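Long-range contacts in DUF3120 domain-containing protein (Bordetella pertussis, PDB 6RGN), which is a type III secretion effector whose N-terminal domain, the part in this chain, probably binds the phosphoinositide PIP2 and targets the protein to membranes: residues 75-80 and 107-112; 53-58 and 86-91. All coordinates share one frame; numbering follows the deposited sequence. Where two conformers were deposited one is given.

Interaction 1 (75-80 and 107-112); sequences SEALRE and NHWEAS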
loop_
_atom_site.group_PDB
_atom_site.type_symbol
_atom_site.label_atom_id
_atom_site.label_comp_id
_atom_site.label_asym_id
_atom_site.label_seq_id
_atom_site.Cartn_x
_atom_site.Cartn_y
_atom_site.Cartn_z
ATOM N N SER A 75 8.116 5.350 -10.344
ATOM C CA SER A 75 8.835 4.127 -10.775
ATOM C C SER A 75 7.795 3.032 -11.013
ATOM O O SER A 75 6.697 3.118 -10.433
ATOM C CB SER A 75 9.815 3.644 -9.768
ATOM O OG SER A 75 9.133 3.241 -8.580
ATOM N N GLU A 76 8.167 2.024 -11.796
ATOM C CA GLU A 76 7.330 0.824 -12.062
ATOM C C GLU A 76 7.043 0.192 -10.706
ATOM O O GLU A 76 5.918 -0.224 -10.494
ATOM C CB GLU A 76 8.006 -0.159 -13.033
ATOM C CG GLU A 76 7.193 -1.421 -13.310
ATOM C CD GLU A 76 7.720 -2.325 -14.430
ATOM O OE1 GLU A 76 6.963 -3.254 -14.885
ATOM O OE2 GLU A 76 8.887 -2.108 -14.887
ATOM N N ALA A 77 8.013 0.178 -9.799
ATOM C CA ALA A 77 7.858 -0.448 -8.460
ATOM C C ALA A 77 6.738 0.278 -7.700
ATOM O O ALA A 77 5.907 -0.407 -7.094
ATOM C CB ALA A 77 9.129 -0.406 -7.700
ATOM N N LEU A 78 6.697 1.599 -7.790
ATOM C CA LEU A 78 5.691 2.414 -7.048
ATOM C C LEU A 78 4.344 2.201 -7.761
ATOM O O LEU A 78 3.349 2.092 -7.045
ATOM C CB LEU A 78 6.070 3.888 -7.046
ATOM C CG LEU A 78 5.109 4.781 -6.271
ATOM C CD1 LEU A 78 4.729 4.172 -4.949
ATOM C CD2 LEU A 78 5.650 6.199 -6.045
ATOM N N ARG A 79 4.287 2.150 -9.088
ATOM C CA ARG A 79 3.002 1.936 -9.820
ATOM C C ARG A 79 2.412 0.566 -9.441
ATOM O O ARG A 79 1.229 0.479 -9.225
ATOM C CB ARG A 79 3.175 1.950 -11.333
ATOM C CG ARG A 79 3.446 3.330 -11.902
ATOM C CD ARG A 79 3.462 3.185 -13.419
ATOM N NE ARG A 79 4.717 3.765 -13.835
ATOM C CZ ARG A 79 5.661 3.158 -14.570
ATOM N NH1 ARG A 79 6.768 3.837 -14.841
ATOM N NH2 ARG A 79 5.528 1.913 -15.022
ATOM N N GLU A 80 3.257 -0.449 -9.252
ATOM C CA GLU A 80 2.772 -1.784 -8.812
ATOM C C GLU A 80 2.238 -1.703 -7.382
ATOM O O GLU A 80 1.240 -2.356 -7.085
ATOM C CB GLU A 80 3.842 -2.873 -8.852
ATOM C CG GLU A 80 3.226 -4.269 -8.748
ATOM C CD GLU A 80 2.371 -4.571 -9.967
ATOM O OE1 GLU A 80 2.870 -4.307 -11.074
ATOM O OE2 GLU A 80 1.183 -5.011 -9.813
ATOM N N ASN A 107 8.086 -4.094 -0.140
ATOM C CA ASN A 107 9.499 -4.482 0.045
ATOM C C ASN A 107 10.277 -4.246 -1.258
ATOM O O ASN A 107 11.391 -3.687 -1.191
ATOM C CB ASN A 107 9.612 -5.942 0.443
ATOM C CG ASN A 107 8.886 -6.234 1.759
ATOM O OD1 ASN A 107 8.668 -5.316 2.558
ATOM N ND2 ASN A 107 8.627 -7.503 2.034
ATOM N N HIS A 108 9.720 -4.661 -2.416
ATOM C CA HIS A 108 10.399 -4.446 -3.718
ATOM C C HIS A 108 10.655 -2.949 -3.941
ATOM O O HIS A 108 11.725 -2.610 -4.475
ATOM C CB HIS A 108 9.615 -5.049 -4.862
ATOM C CG HIS A 108 10.231 -4.722 -6.189
ATOM N ND1 HIS A 108 11.467 -5.233 -6.567
ATOM C CD2 HIS A 108 9.791 -3.993 -7.250
ATOM C CE1 HIS A 108 11.803 -4.769 -7.765
ATOM N NE2 HIS A 108 10.797 -4.034 -8.211
ATOM N N TRP A 109 9.677 -2.102 -3.642
ATOM C CA TRP A 109 9.815 -0.633 -3.824
ATOM C C TRP A 109 10.943 -0.105 -2.919
ATOM O O TRP A 109 11.783 0.684 -3.401
ATOM C CB TRP A 109 8.468 0.045 -3.575
ATOM C CG TRP A 109 8.475 1.530 -3.768
ATOM C CD1 TRP A 109 9.236 2.246 -4.643
ATOM C CD2 TRP A 109 7.790 2.480 -2.948
ATOM N NE1 TRP A 109 9.034 3.581 -4.476
ATOM C CE2 TRP A 109 8.171 3.763 -3.414
ATOM C CE3 TRP A 109 6.868 2.373 -1.899
ATOM C CZ2 TRP A 109 7.639 4.921 -2.868
ATOM C CZ3 TRP A 109 6.352 3.521 -1.365
ATOM C CH2 TRP A 109 6.727 4.782 -1.845
ATOM N N GLU A 110 10.921 -0.498 -1.631
ATOM C CA GLU A 110 11.944 -0.072 -0.655
ATOM C C GLU A 110 13.323 -0.550 -1.086
ATOM O O GLU A 110 14.238 0.236 -0.930
ATOM C CB GLU A 110 11.597 -0.530 0.747
ATOM C CG GLU A 110 12.499 0.043 1.851
ATOM C CD GLU A 110 11.996 -0.416 3.231
ATOM O OE1 GLU A 110 11.018 -1.231 3.272
ATOM O OE2 GLU A 110 12.529 0.077 4.256
ATOM N N ALA A 111 13.455 -1.777 -1.578
ATOM C CA ALA A 111 14.753 -2.315 -2.021
ATOM C C ALA A 111 15.232 -1.576 -3.270
ATOM O O ALA A 111 16.447 -1.422 -3.377
ATOM C CB ALA A 111 14.633 -3.783 -2.301
ATOM N N SER A 112 14.365 -1.292 -4.261
ATOM C CA SER A 112 14.843 -1.035 -5.660
ATOM C C SER A 112 14.858 0.468 -5.998
ATOM O O SER A 112 15.464 0.872 -7.031
ATOM C CB SER A 112 13.983 -1.801 -6.673
ATOM O OG SER A 112 12.634 -1.323 -6.546
#

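Interaction 2 (53-58 and 86-91); sequences RLLEPN and RQFQAS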
loop_
_atom_site.group_PDB
_atom_site.type_symbol
_atom_site.label_atom_id
_atom_site.label_comp_id
_atom_site.label_asym_id
_atom_site.label_seq_id
_atom_site.Cartn_x
_atom_site.Cartn_y
_atom_site.Cartn_z
ATOM N N ARG A 53 -8.038 2.352 8.117
ATOM C CA ARG A 53 -8.748 3.259 7.172
ATOM C C ARG A 53 -7.976 3.252 5.852
ATOM O O ARG A 53 -8.615 3.389 4.831
ATOM C CB ARG A 53 -8.946 4.678 7.710
ATOM C CG ARG A 53 -7.680 5.518 7.687
ATOM C CD ARG A 53 -7.822 6.838 8.441
ATOM N NE ARG A 53 -6.590 7.542 8.120
ATOM C CZ ARG A 53 -5.412 7.318 8.689
ATOM N NH1 ARG A 53 -5.283 6.417 9.655
ATOM N NH2 ARG A 53 -4.344 7.977 8.275
ATOM N N LEU A 54 -6.666 2.997 5.874
ATOM C CA LEU A 54 -5.821 3.118 4.681
ATOM C C LEU A 54 -6.154 2.052 3.628
ATOM O O LEU A 54 -5.809 2.301 2.433
ATOM C CB LEU A 54 -4.345 3.087 5.062
ATOM C CG LEU A 54 -3.819 4.345 5.746
ATOM C CD1 LEU A 54 -2.345 4.185 6.056
ATOM C CD2 LEU A 54 -4.048 5.591 4.892
ATOM N N LEU A 55 -6.793 0.934 3.985
ATOM C CA LEU A 55 -7.187 -0.026 2.943
ATOM C C LEU A 55 -8.701 -0.205 2.890
ATOM O O LEU A 55 -9.139 -1.104 2.135
ATOM C CB LEU A 55 -6.484 -1.345 3.199
ATOM C CG LEU A 55 -4.970 -1.312 2.972
ATOM C CD1 LEU A 55 -4.420 -2.607 3.507
ATOM C CD2 LEU A 55 -4.690 -1.127 1.500
ATOM N N GLU A 56 -9.453 0.597 3.624
ATOM C CA GLU A 56 -10.912 0.751 3.425
ATOM C C GLU A 56 -11.121 1.075 1.949
ATOM O O GLU A 56 -10.342 1.856 1.396
ATOM C CB GLU A 56 -11.479 1.817 4.355
ATOM C CG GLU A 56 -12.002 1.194 5.632
ATOM C CD GLU A 56 -12.179 2.092 6.841
ATOM O OE1 GLU A 56 -12.600 3.283 6.676
ATOM O OE2 GLU A 56 -11.905 1.581 7.975
ATOM N N PRO A 57 -12.096 0.420 1.264
ATOM C CA PRO A 57 -12.118 0.427 -0.191
ATOM C C PRO A 57 -12.205 1.805 -0.821
ATOM O O PRO A 57 -11.511 1.959 -1.785
ATOM C CB PRO A 57 -13.348 -0.425 -0.521
ATOM C CG PRO A 57 -13.249 -1.428 0.560
ATOM C CD PRO A 57 -13.043 -0.576 1.804
ATOM N N ASN A 58 -12.912 2.757 -0.216
ATOM C CA ASN A 58 -13.018 4.127 -0.741
ATOM C C ASN A 58 -11.824 5.023 -0.390
ATOM O O ASN A 58 -11.817 6.112 -0.908
ATOM C CB ASN A 58 -14.321 4.773 -0.267
ATOM C CG ASN A 58 -15.501 4.143 -0.964
ATOM O OD1 ASN A 58 -15.300 3.447 -1.982
ATOM N ND2 ASN A 58 -16.713 4.309 -0.419
ATOM N N ARG A 86 -5.109 -0.775 -4.717
ATOM C CA ARG A 86 -6.453 -0.695 -5.365
ATOM C C ARG A 86 -7.059 -2.095 -5.596
ATOM O O ARG A 86 -8.313 -2.263 -5.521
ATOM C CB ARG A 86 -6.396 -0.031 -6.736
ATOM C CG ARG A 86 -5.813 1.376 -6.813
ATOM C CD ARG A 86 -6.189 2.208 -5.651
ATOM N NE ARG A 86 -6.313 3.643 -5.922
ATOM C CZ ARG A 86 -6.717 4.497 -4.973
ATOM N NH1 ARG A 86 -6.822 5.791 -5.299
ATOM N NH2 ARG A 86 -6.916 4.032 -3.697
ATOM N N GLN A 87 -6.225 -3.068 -5.945
ATOM C CA GLN A 87 -6.723 -4.433 -6.198
ATOM C C GLN A 87 -7.240 -4.982 -4.856
ATOM O O GLN A 87 -8.288 -5.623 -4.855
ATOM C CB GLN A 87 -5.643 -5.307 -6.863
ATOM C CG GLN A 87 -6.219 -6.530 -7.554
ATOM C CD GLN A 87 -6.979 -6.162 -8.803
ATOM O OE1 GLN A 87 -6.433 -5.504 -9.679
ATOM N NE2 GLN A 87 -8.230 -6.568 -8.890
ATOM N N PHE A 88 -6.488 -4.841 -3.767
ATOM C CA PHE A 88 -6.957 -5.337 -2.456
ATOM C C PHE A 88 -8.314 -4.691 -2.112
ATOM O O PHE A 88 -9.242 -5.418 -1.805
ATOM C CB PHE A 88 -5.872 -5.215 -1.405
ATOM C CG PHE A 88 -6.328 -5.735 -0.072
ATOM C CD1 PHE A 88 -6.584 -7.079 0.137
ATOM C CD2 PHE A 88 -6.546 -4.850 0.949
ATOM C CE1 PHE A 88 -7.011 -7.522 1.371
ATOM C CE2 PHE A 88 -7.006 -5.288 2.167
ATOM C CZ PHE A 88 -7.257 -6.635 2.375
ATOM N N GLN A 89 -8.420 -3.370 -2.264
ATOM C CA GLN A 89 -9.641 -2.567 -2.011
ATOM C C GLN A 89 -10.795 -3.064 -2.867
ATOM O O GLN A 89 -11.939 -3.125 -2.355
ATOM C CB GLN A 89 -9.394 -1.096 -2.366
ATOM C CG GLN A 89 -8.588 -0.417 -1.276
ATOM C CD GLN A 89 -8.237 1.016 -1.582
ATOM O OE1 GLN A 89 -7.929 1.368 -2.737
ATOM N NE2 GLN A 89 -8.395 1.873 -0.577
ATOM N N ALA A 90 -10.517 -3.399 -4.129
ATOM C CA ALA A 90 -11.557 -3.706 -5.133
ATOM C C ALA A 90 -12.501 -4.807 -4.616
ATOM O O ALA A 90 -13.706 -4.635 -4.768
ATOM C CB ALA A 90 -10.902 -4.099 -6.429
ATOM N N SER A 91 -11.965 -5.822 -3.922
ATOM C CA SER A 91 -12.756 -6.960 -3.352
ATOM C C SER A 91 -13.441 -6.564 -2.038
ATOM O O SER A 91 -14.313 -7.304 -1.583
ATOM C CB SER A 91 -11.929 -8.167 -3.135
ATOM O OG SER A 91 -10.828 -7.798 -2.344
#

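Interaction 1 (75-80 and 107-112)
Leu78 and Trp109 meet because both set CG anti to the backbone N (chi1 -178° in each), which carries the two side chains down the same side of the helix pair, side by side and pointing the same way. Methyl CD1 of Leu78 comes to rest over one face of the indole, 3.6 Å from the centroid of the six-membered ring of Trp109 and only 11° off its normal, a CH-pi contact. The backbones draw close beside this pair, with CA of Ala77 5.0 Å from CA of Trp109. Helices 76-90 and 96-112 run antiparallel, as neighbours in a helical bundle; the axes of 76-80 and 107-112 approach to 8.8 Å, with a crossing angle of -162°. At this near point CB of Ala77 touches CD2 of His108 at 3.7 Å and also meets OG of Ser112. That hydroxyl lies over one face of the His108 ring, toward its rim, and donates to His108 O, which also accepts the Ser112 amide from the opposite face of the carbonyl plane. Ser75 is the N-cap of the facing helix, its OG accepting from Leu78 N at 3.0 Å. Glu116 OE1 binds both Ser75 OG and Trp109 NE1, tying cap to indole.

Interaction 2 (53-58 and 86-91)
Gln89 drives its side chain into the bend of the 53-58 loop, where the amide meets backbone oxygens; the chain is extended beyond CG (chi2 177°), which gives it the reach. NE2 of Gln89 lies 2.8 Å from Glu56 O, but the hydrogen bond is bent, with an N-H...O angle of 129°, and counts as weak. Pro57 O also comes near NE2, at an angle too poor for a bond. Behind the amide, the aliphatic part of Gln89 fills the turn: its CG packs 3.5 Å from Leu55 O and also against CA of Pro57. The proline in turn lays CB and CG against the backbone carbonyl of Gln89, each 3.6 Å from its O.

Beside this polar centre, Leu55 and Phe88 form an apolar flank. Their side chains cross at about a right angle, and CD1 of Leu55 approaches CE2 of Phe88 to 4.0 Å. The pair continues into the helical core, Leu55 reaching Leu127 and Tyr134 on helix 124-140 and Leu102 on helix 96-112, while Phe88 touches Leu99.

In the next shell, partners at both ends fix the amide's rotation. NH2 of Arg86, one turn earlier on the helix, donates to Gln89 OE1 at 3.0 Å, in the carbonyl plane and onto a lone pair, although OE1 is tilted 23° from the guanidinium plane. Asn59 O, just beyond the loop segment, is the stronger acceptor for NE2, and Arg86 is itself anchored by a salt bridge to Asp60. The contact joins the loop before helix 61-65 to the C-terminal part of helix 76-90. With OE1 receiving a guanidinium and NE2 facing main-chain carbonyls, the buried carboxamide has its two ends told apart by their partners, and the neighbouring positive charge may polarise it, making its N-H groups somewhat better donors to the loop.

Overall arrangement
Helix 76-90 is the element common to both contacts: interaction 1 uses its N-terminal start and interaction 2 its C-terminal part. Their centres are 19 Å apart and lie on opposite sides of the chain's centre, and with about 7 Å between nearest atoms the two do not touch. The segments alternate along the sequence, so the helix is held by the 53-58 loop, which precedes it, and by helix 96-112, which follows. Interaction 1 is dominated by apolar packing between helices, whereas interaction 2 adds a buried amide to its apolar flank. Neither reaches the bound sodium ion, about 11 Å from the Trp109 side chain and 12 Å from that of Leu55.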